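Local coordinates for peptide methionine sulfoxide reductase MsrA (Treponema denticola ATCC 35405, PDB 5FA9), which probably repairs oxidised proteins by reducing methionine sulfoxide back to methionine, with an MsrA section and an MsrB section joined in one chain, at residues E4-G9 and T53-Y58; Y92-Y97 and I122-E127. The protein carries 2 engineered substitutions. All blocks are in the same frame, centred on the assembly; numbering follows the deposited sequence.

Contact 1: residues E4-G9 and T53-Y58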
ATOM      1  N   GLU B   4      -2.283  -3.852  -3.712  1.00 29.73           N
ATOM      2  CA  GLU B   4      -2.041  -3.560  -5.117  1.00 37.54           C
ATOM      3  C   GLU B   4      -2.362  -4.750  -6.019  1.00 43.84           C
ATOM      4  O   GLU B   4      -2.112  -5.903  -5.669  1.00 33.56           O
ATOM      5  CB  GLU B   4      -0.593  -3.108  -5.326  1.00 41.32           C
ATOM      6  CG  GLU B   4       0.456  -4.134  -4.940  1.00 41.21           C
ATOM      7  CD  GLU B   4       1.866  -3.574  -5.001  1.00 52.78           C
ATOM      8  OE1 GLU B   4       2.190  -2.686  -4.184  1.00 47.17           O
ATOM      9  OE2 GLU B   4       2.647  -4.019  -5.869  1.00 56.94           O
ATOM     10  N   ILE B   5      -2.930  -4.448  -7.182  1.00 32.17           N
ATOM     11  CA  ILE B   5      -3.296  -5.460  -8.162  1.00 32.71           C
ATOM     12  C   ILE B   5      -2.961  -4.932  -9.559  1.00 40.22           C
ATOM     13  O   ILE B   5      -2.973  -3.721  -9.789  1.00 32.83           O
ATOM     14  CB  ILE B   5      -4.797  -5.831  -8.056  1.00 33.14           C
ATOM     15  CG1 ILE B   5      -5.139  -7.023  -8.955  1.00 29.23           C
ATOM     16  CG2 ILE B   5      -5.677  -4.627  -8.369  1.00 32.77           C
ATOM     17  CD1 ILE B   5      -4.499  -8.321  -8.517  1.00 36.46           C
ATOM     18  N   TYR B   6      -2.645  -5.832 -10.484  1.00 35.39           N
ATOM     19  CA  TYR B   6      -2.249  -5.428 -11.828  1.00 29.68           C
ATOM     20  C   TYR B   6      -3.228  -5.960 -12.870  1.00 36.32           C
ATOM     21  O   TYR B   6      -3.449  -7.168 -12.968  1.00 33.60           O
ATOM     22  CB  TYR B   6      -0.829  -5.912 -12.132  1.00 31.85           C
ATOM     23  CG  TYR B   6       0.233  -5.278 -11.257  1.00 37.12           C
ATOM     24  CD1 TYR B   6       0.423  -5.697  -9.945  1.00 41.92           C
ATOM     25  CD2 TYR B   6       1.044  -4.262 -11.744  1.00 32.06           C
ATOM     26  CE1 TYR B   6       1.389  -5.119  -9.143  1.00 35.36           C
ATOM     27  CE2 TYR B   6       2.015  -3.680 -10.949  1.00 40.76           C
ATOM     28  CZ  TYR B   6       2.182  -4.111  -9.650  1.00 42.97           C
ATOM     29  OH  TYR B   6       3.147  -3.533  -8.857  1.00 49.38           O
ATOM     30  N   LEU B   7      -3.810  -5.052 -13.647  1.00 34.02           N
ATOM     31  CA  LEU B   7      -4.856  -5.417 -14.597  1.00 34.65           C
ATOM     32  C   LEU B   7      -4.521  -5.008 -16.028  1.00 38.04           C
ATOM     33  O   LEU B   7      -4.269  -3.836 -16.311  1.00 34.58           O
ATOM     34  CB  LEU B   7      -6.187  -4.787 -14.178  1.00 30.26           C
ATOM     35  CG  LEU B   7      -6.688  -5.147 -12.779  1.00 32.93           C
ATOM     36  CD1 LEU B   7      -7.974  -4.403 -12.463  1.00 30.17           C
ATOM     37  CD2 LEU B   7      -6.887  -6.650 -12.650  1.00 31.70           C
ATOM     38  N   ALA B   8      -4.520  -5.986 -16.928  1.00 36.48           N
ATOM     39  CA  ALA B   8      -4.326  -5.726 -18.348  1.00 35.62           C
ATOM     40  C   ALA B   8      -5.641  -5.901 -19.099  1.00 40.93           C
ATOM     41  O   ALA B   8      -6.158  -7.012 -19.207  1.00 37.59           O
ATOM     42  CB  ALA B   8      -3.258  -6.646 -18.919  1.00 32.45           C
ATOM     43  N   GLY B   9      -6.183  -4.800 -19.609  1.00 41.06           N
ATOM     44  CA  GLY B   9      -7.452  -4.834 -20.312  1.00 41.14           C
ATOM     45  C   GLY B   9      -7.466  -3.993 -21.574  1.00 53.23           C
ATOM     46  O   GLY B   9      -8.378  -3.194 -21.785  1.00 49.37           O
ATOM     47  N   THR B  53      -0.528  -2.964 -19.163  1.00 40.94           N
ATOM     48  CA  THR B  53      -1.107  -3.189 -17.845  1.00 40.52           C
ATOM     49  C   THR B  53      -1.119  -1.911 -17.009  1.00 43.63           C
ATOM     50  O   THR B  53      -0.223  -1.074 -17.121  1.00 35.22           O
ATOM     51  CB  THR B  53      -0.330  -4.291 -17.089  1.00 42.87           C
ATOM     52  OG1 THR B  53      -0.179  -5.436 -17.937  1.00 40.79           O
ATOM     53  CG2 THR B  53      -1.053  -4.703 -15.814  1.00 40.01           C
ATOM     54  N   VAL B  54      -2.147  -1.765 -16.180  1.00 39.82           N
ATOM     55  CA  VAL B  54      -2.237  -0.644 -15.254  1.00 40.96           C
ATOM     56  C   VAL B  54      -2.070  -1.118 -13.814  1.00 40.68           C
ATOM     57  O   VAL B  54      -2.804  -1.988 -13.348  1.00 37.01           O
ATOM     58  CB  VAL B  54      -3.578   0.100 -15.387  1.00 36.27           C
ATOM     59  CG1 VAL B  54      -3.685   1.189 -14.331  1.00 35.57           C
ATOM     60  CG2 VAL B  54      -3.718   0.690 -16.776  1.00 38.76           C
ATOM     61  N   LYS B  55      -1.095  -0.543 -13.117  1.00 41.33           N
ATOM     62  CA  LYS B  55      -0.882  -0.843 -11.707  1.00 28.67           C
ATOM     63  C   LYS B  55      -1.930  -0.140 -10.855  1.00 37.21           C
ATOM     64  O   LYS B  55      -2.110   1.072 -10.957  1.00 33.31           O
ATOM     65  CB  LYS B  55       0.524  -0.424 -11.274  1.00 33.26           C
ATOM     66  CG  LYS B  55       0.797  -0.593  -9.787  1.00 38.37           C
ATOM     67  CD  LYS B  55       2.241  -0.258  -9.455  1.00 34.78           C
ATOM     68  CE  LYS B  55       2.530  -0.446  -7.976  1.00 35.99           C
ATOM     69  NZ  LYS B  55       3.944  -0.115  -7.645  1.00 34.06           N
ATOM     70  N   ILE B  56      -2.626  -0.905 -10.020  1.00 35.05           N
ATOM     71  CA  ILE B  56      -3.672  -0.347  -9.171  1.00 31.86           C
ATOM     72  C   ILE B  56      -3.328  -0.467  -7.691  1.00 36.20           C
ATOM     73  O   ILE B  56      -3.336  -1.563  -7.135  1.00 38.28           O
ATOM     74  CB  ILE B  56      -5.027  -1.040  -9.413  1.00 39.80           C
ATOM     75  CG1 ILE B  56      -5.396  -1.000 -10.898  1.00 32.59           C
ATOM     76  CG2 ILE B  56      -6.114  -0.392  -8.568  1.00 31.54           C
ATOM     77  CD1 ILE B  56      -5.710   0.385 -11.409  1.00 43.32           C
ATOM     78  N   VAL B  57      -3.037   0.663  -7.056  1.00 35.71           N
ATOM     79  CA  VAL B  57      -2.812   0.694  -5.616  1.00 25.63           C
ATOM     80  C   VAL B  57      -4.070   1.211  -4.928  1.00 33.10           C
ATOM     81  O   VAL B  57      -4.539   2.310  -5.225  1.00 34.43           O
ATOM     82  CB  VAL B  57      -1.609   1.577  -5.239  1.00 29.62           C
ATOM     83  CG1 VAL B  57      -1.429   1.612  -3.730  1.00 30.80           C
ATOM     84  CG2 VAL B  57      -0.347   1.072  -5.920  1.00 31.91           C
ATOM     85  N   TYR B  58      -4.615   0.423  -4.007  1.00 30.57           N
ATOM     86  CA  TYR B  58      -5.912   0.743  -3.425  1.00 36.16           C
ATOM     87  C   TYR B  58      -6.006   0.435  -1.933  1.00 40.17           C
ATOM     88  O   TYR B  58      -5.227  -0.350  -1.394  1.00 34.59           O
ATOM     89  CB  TYR B  58      -7.016  -0.014  -4.170  1.00 31.59           C
ATOM     90  CG  TYR B  58      -6.974  -1.516  -3.976  1.00 33.07           C
ATOM     91  CD1 TYR B  58      -6.091  -2.307  -4.701  1.00 34.71           C
ATOM     92  CD2 TYR B  58      -7.826  -2.145  -3.076  1.00 32.30           C
ATOM     93  CE1 TYR B  58      -6.053  -3.679  -4.531  1.00 33.31           C
ATOM     94  CE2 TYR B  58      -7.794  -3.516  -2.898  1.00 31.45           C
ATOM     95  CZ  TYR B  58      -6.906  -4.278  -3.629  1.00 39.96           C
ATOM     96  OH  TYR B  58      -6.872  -5.643  -3.455  1.00 36.11           O
TER
HETATM   97  O   HOH W   1       4.516  -1.027  -4.988  1.00 48.44           O
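The ring of Tyr-6 and the aliphatic chain of Lys-55 lie side by side and point the same way, with Tyr-6 CE2 3.5 Å from Lys-55 CG. With CG anti to its backbone N (chi1 175°) and the rest extended, Lys-55 carries its methylenes past the CD2-CE2 side of the ring, up to CE, 3.3 Å from Tyr-6 OH. The same ring makes an edge-to-face pair with Phe-132. At the other end of the pairing, the Tyr-58 ring has Ile-56 O at its edge, in plane, while Ile-5 CG2 meets it obliquely, 4.0 Å from Tyr-58 CE1.

The strands are antiparallel, at 157° between their directions. Ile-5/Ile-56 and Leu-7/Val-54 are the hydrogen-bonded pairs, Ile-5 N giving to Ile-56 O at 2.9 Å and Val-54 N to Leu-7 O at 3.0 Å. Leu-7, Val-54 and Ile-56 pack on helices 12-19 and 65-74, and Ile-5 on Met-103; Glu-4, Tyr-6, Lys-55 and Val-57 lie on the other face.

On that second face the polar ends converge. Tyr-6 OH donates to Glu-4 OE2 at 3.1 Å, reaching it from above the carboxylate plane, 43° out. A water donates to Glu-4 OE1 and accepts from Lys-55 NZ at 2.9 Å; OE1 also bonds Ile-2 N of the second subunit. Because Glu-4 OE2 and Lys-55 NZ are 4.5 Å apart, beyond a salt bridge, the ammonium would probably stabilise the buried carboxylate through the water and over distance, not by direct contact, where Glu-4 meets the second subunit.

Contact 2: residues Y92-Y97 and I122-E127; sequences YRTGIY and IVVEVE. With D1D ((4S,5S)-1,2-dithiane-4,5-diol), chain F.
Tyr-97 and Arg-93 converge on one oxygen of Glu-125, where strands 95-98 and 125-128 pair as the parallel neighbours of a beta-alpha-beta unit connected through helix 104-115. The phenol ring and the carboxylate stand almost perpendicular, 82° apart, with OE2 at the ring edge in its plane. Tyr-97 OH donates over a short 2.6 Å to the anti lone pair of Glu-125 OE2. Arg-93 NE reaches the same oxygen at 3.2 Å as a salt bridge: OE2 is in the guanidinium plane, but NE comes from above the carboxylate. Glu-125 attains this position with CG between its backbone N and carbonyl carbon (chi1 58°), which also lays CG 3.7 Å from Gly-95 CA. Arg-93 NH2 is taken by Asp-49 O, so the guanidinium is fixed from two directions.

Glu-127 lies alongside the Tyr-97 ring and turns its OE1 to Asn-34. On the side of the sheet where Ile-96 points, its CG1 meets Val-124 CG1 at 4.0 Å. The strand directions differ by 14°, and Glu-125 bonds both ways, N to Thr-94 O and O to Ile-96 N (2.8 Å), as parallel pairing requires. Before the strand, Tyr-92 OH is hydrogen-bonded to O3 of the dithiane-diol at 3.1 Å.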
ATOM      1  N   TYR B  92      -2.343  -6.496 -26.077  1.00 49.10           N
ATOM      2  CA  TYR B  92      -3.694  -6.144 -25.653  1.00 51.82           C
ATOM      3  C   TYR B  92      -4.433  -7.331 -25.042  1.00 49.27           C
ATOM      4  O   TYR B  92      -5.648  -7.275 -24.847  1.00 43.99           O
ATOM      5  CB  TYR B  92      -4.498  -5.591 -26.832  1.00 47.73           C
ATOM      6  CG  TYR B  92      -3.862  -4.401 -27.509  1.00 51.58           C
ATOM      7  CD1 TYR B  92      -3.794  -3.168 -26.871  1.00 54.00           C
ATOM      8  CD2 TYR B  92      -3.338  -4.505 -28.789  1.00 54.84           C
ATOM      9  CE1 TYR B  92      -3.216  -2.077 -27.490  1.00 54.60           C
ATOM     10  CE2 TYR B  92      -2.759  -3.420 -29.415  1.00 46.76           C
ATOM     11  CZ  TYR B  92      -2.700  -2.209 -28.761  1.00 51.41           C
ATOM     12  OH  TYR B  92      -2.124  -1.127 -29.383  1.00 61.72           O
ATOM     13  N   ARG B  93      -3.705  -8.404 -24.749  1.00 41.04           N
ATOM     14  CA  ARG B  93      -4.313  -9.580 -24.138  1.00 45.24           C
ATOM     15  C   ARG B  93      -4.799  -9.259 -22.729  1.00 48.02           C
ATOM     16  O   ARG B  93      -4.196  -8.450 -22.023  1.00 48.59           O
ATOM     17  CB  ARG B  93      -3.330 -10.754 -24.110  1.00 43.81           C
ATOM     18  CG  ARG B  93      -2.132 -10.564 -23.191  1.00 43.13           C
ATOM     19  CD  ARG B  93      -1.195 -11.760 -23.260  1.00 45.25           C
ATOM     20  NE  ARG B  93      -0.009 -11.583 -22.427  1.00 45.05           N
ATOM     21  CZ  ARG B  93       1.087 -10.939 -22.814  1.00 47.72           C
ATOM     22  NH1 ARG B  93       1.154 -10.404 -24.025  1.00 49.08           N
ATOM     23  NH2 ARG B  93       2.119 -10.830 -21.987  1.00 44.89           N
ATOM     24  N   THR B  94      -5.897  -9.889 -22.328  1.00 48.14           N
ATOM     25  CA  THR B  94      -6.463  -9.662 -21.007  1.00 39.48           C
ATOM     26  C   THR B  94      -5.784 -10.539 -19.964  1.00 46.13           C
ATOM     27  O   THR B  94      -5.515 -11.716 -20.208  1.00 46.09           O
ATOM     28  CB  THR B  94      -7.978  -9.930 -20.986  1.00 38.38           C
ATOM     29  OG1 THR B  94      -8.240 -11.238 -21.509  1.00 44.92           O
ATOM     30  CG2 THR B  94      -8.710  -8.899 -21.828  1.00 31.87           C
ATOM     31  N   GLY B  95      -5.505  -9.959 -18.802  1.00 40.02           N
ATOM     32  CA  GLY B  95      -4.857 -10.694 -17.734  1.00 39.10           C
ATOM     33  C   GLY B  95      -4.953 -10.017 -16.383  1.00 42.30           C
ATOM     34  O   GLY B  95      -5.065  -8.794 -16.290  1.00 40.22           O
ATOM     35  N   ILE B  96      -4.903 -10.825 -15.329  1.00 41.24           N
ATOM     36  CA  ILE B  96      -4.884 -10.317 -13.965  1.00 36.71           C
ATOM     37  C   ILE B  96      -3.621 -10.809 -13.272  1.00 39.34           C
ATOM     38  O   ILE B  96      -3.429 -12.012 -13.095  1.00 40.56           O
ATOM     39  CB  ILE B  96      -6.124 -10.761 -13.168  1.00 32.56           C
ATOM     40  CG1 ILE B  96      -7.404 -10.332 -13.887  1.00 34.92           C
ATOM     41  CG2 ILE B  96      -6.085 -10.192 -11.757  1.00 28.67           C
ATOM     42  CD1 ILE B  96      -8.671 -10.872 -13.260  1.00 32.05           C
ATOM     43  N   TYR B  97      -2.760  -9.875 -12.882  1.00 34.08           N
ATOM     44  CA  TYR B  97      -1.459 -10.229 -12.331  1.00 38.97           C
ATOM     45  C   TYR B  97      -1.345  -9.814 -10.871  1.00 37.85           C
ATOM     46  O   TYR B  97      -1.681  -8.688 -10.505  1.00 34.65           O
ATOM     47  CB  TYR B  97      -0.344  -9.582 -13.155  1.00 39.39           C
ATOM     48  CG  TYR B  97      -0.502  -9.796 -14.643  1.00 39.31           C
ATOM     49  CD1 TYR B  97      -0.169 -11.010 -15.230  1.00 38.96           C
ATOM     50  CD2 TYR B  97      -0.991  -8.785 -15.462  1.00 39.22           C
ATOM     51  CE1 TYR B  97      -0.315 -11.211 -16.591  1.00 43.96           C
ATOM     52  CE2 TYR B  97      -1.140  -8.976 -16.823  1.00 37.51           C
ATOM     53  CZ  TYR B  97      -0.800 -10.189 -17.383  1.00 43.16           C
ATOM     54  OH  TYR B  97      -0.948 -10.383 -18.736  1.00 41.82           O
ATOM     55  N   ILE B 122     -13.687 -18.109 -20.792  1.00 50.10           N
ATOM     56  CA  ILE B 122     -12.935 -16.905 -20.464  1.00 47.35           C
ATOM     57  C   ILE B 122     -11.448 -17.148 -20.698  1.00 39.45           C
ATOM     58  O   ILE B 122     -10.893 -18.142 -20.228  1.00 46.78           O
ATOM     59  CB  ILE B 122     -13.173 -16.466 -19.004  1.00 46.23           C
ATOM     60  CG1 ILE B 122     -14.593 -15.921 -18.840  1.00 51.37           C
ATOM     61  CG2 ILE B 122     -12.158 -15.415 -18.582  1.00 47.03           C
ATOM     62  CD1 ILE B 122     -14.963 -15.608 -17.408  1.00 51.94           C
ATOM     63  N   VAL B 123     -10.808 -16.242 -21.430  1.00 44.03           N
ATOM     64  CA  VAL B 123      -9.408 -16.411 -21.800  1.00 40.25           C
ATOM     65  C   VAL B 123      -8.497 -15.437 -21.061  1.00 46.47           C
ATOM     66  O   VAL B 123      -7.317 -15.309 -21.390  1.00 42.95           O
ATOM     67  CB  VAL B 123      -9.204 -16.233 -23.315  1.00 43.72           C
ATOM     68  CG1 VAL B 123      -9.919 -17.338 -24.078  1.00 49.04           C
ATOM     69  CG2 VAL B 123      -9.696 -14.864 -23.757  1.00 44.92           C
ATOM     70  N   VAL B 124      -9.049 -14.749 -20.066  1.00 42.39           N
ATOM     71  CA  VAL B 124      -8.250 -13.879 -19.213  1.00 36.26           C
ATOM     72  C   VAL B 124      -7.239 -14.717 -18.440  1.00 40.73           C
ATOM     73  O   VAL B 124      -7.615 -15.632 -17.707  1.00 43.48           O
ATOM     74  CB  VAL B 124      -9.126 -13.086 -18.223  1.00 41.38           C
ATOM     75  CG1 VAL B 124      -8.258 -12.218 -17.322  1.00 37.22           C
ATOM     76  CG2 VAL B 124     -10.142 -12.238 -18.971  1.00 37.90           C
ATOM     77  N   GLU B 125      -5.957 -14.410 -18.608  1.00 40.56           N
ATOM     78  CA  GLU B 125      -4.913 -15.185 -17.950  1.00 41.41           C
ATOM     79  C   GLU B 125      -4.680 -14.698 -16.523  1.00 42.74           C
ATOM     80  O   GLU B 125      -4.683 -13.498 -16.253  1.00 40.04           O
ATOM     81  CB  GLU B 125      -3.607 -15.124 -18.751  1.00 40.56           C
ATOM     82  CG  GLU B 125      -3.067 -13.721 -18.979  1.00 46.86           C
ATOM     83  CD  GLU B 125      -1.776 -13.716 -19.776  1.00 53.76           C
ATOM     84  OE1 GLU B 125      -1.572 -14.645 -20.586  1.00 50.47           O
ATOM     85  OE2 GLU B 125      -0.964 -12.786 -19.590  1.00 43.74           O
ATOM     86  N   VAL B 126      -4.490 -15.643 -15.610  1.00 40.79           N
ATOM     87  CA  VAL B 126      -4.172 -15.314 -14.229  1.00 37.83           C
ATOM     88  C   VAL B 126      -2.788 -15.842 -13.884  1.00 43.76           C
ATOM     89  O   VAL B 126      -2.589 -17.047 -13.739  1.00 52.65           O
ATOM     90  CB  VAL B 126      -5.208 -15.893 -13.250  1.00 37.50           C
ATOM     91  CG1 VAL B 126      -4.802 -15.603 -11.814  1.00 39.49           C
ATOM     92  CG2 VAL B 126      -6.589 -15.327 -13.545  1.00 42.63           C
ATOM     93  N   GLU B 127      -1.830 -14.930 -13.761  1.00 42.85           N
ATOM     94  CA  GLU B 127      -0.446 -15.302 -13.502  1.00 45.68           C
ATOM     95  C   GLU B 127       0.149 -14.418 -12.423  1.00 42.05           C
ATOM     96  O   GLU B 127      -0.317 -13.301 -12.197  1.00 44.77           O
ATOM     97  CB  GLU B 127       0.398 -15.189 -14.774  1.00 45.82           C
ATOM     98  CG  GLU B 127      -0.136 -15.948 -15.975  1.00 52.97           C
ATOM     99  CD  GLU B 127       0.698 -15.717 -17.221  1.00 63.78           C
ATOM    100  OE1 GLU B 127       1.573 -14.825 -17.194  1.00 63.06           O
ATOM    101  OE2 GLU B 127       0.481 -16.426 -18.225  1.00 67.59           O
TER
HETATM  102  S1  D1D F 401       1.516   2.384 -26.751  1.00104.65           S
HETATM  103  C1  D1D F 401       0.345   3.160 -25.949  1.00 61.72           C
HETATM  104  C2  D1D F 401      -1.074   2.403 -26.071  1.00 64.79           C
HETATM  105  O2  D1D F 401      -1.964   3.105 -25.526  1.00 52.38           O
HETATM  106  C3  D1D F 401      -1.513   2.109 -27.707  1.00 77.79           C
HETATM  107  O3  D1D F 401      -2.556   1.405 -27.731  1.00 78.36           O
HETATM  108  C4  D1D F 401      -0.349   1.351 -28.528  1.00 81.77           C
HETATM  109  S4  D1D F 401       1.080   2.096 -28.403  1.00117.93           S
HETATM  110  O   HOH W   2      -5.781 -13.324 -22.311  1.00 39.44           O

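In the fold
Contact 1 closes before contact 2 opens along the chain, and their centres are 12 Å apart within the MsrA section. Both belong to one mixed beta-sheet ordered 125-128, 95-98, 2-8, 51-59, 25-33, 132-134, so contact 1 pairs the two middle strands and contact 2 the parallel pair at one border. Strands 2-8 and 95-98 join them directly: Tyr-6 O lies 2.8 Å from Tyr-97 N and Ala-8 N 2.9 Å from Gly-95 O, both probable hydrogen bonds. Helix 65-74 packs against side chains of both. Glu-4 touches the second subunit, whereas Tyr-92, ahead of strand 95-98, and the engineered Ser-11, after strand 2-8 and at the predicted active-site position, line the ligand pocket.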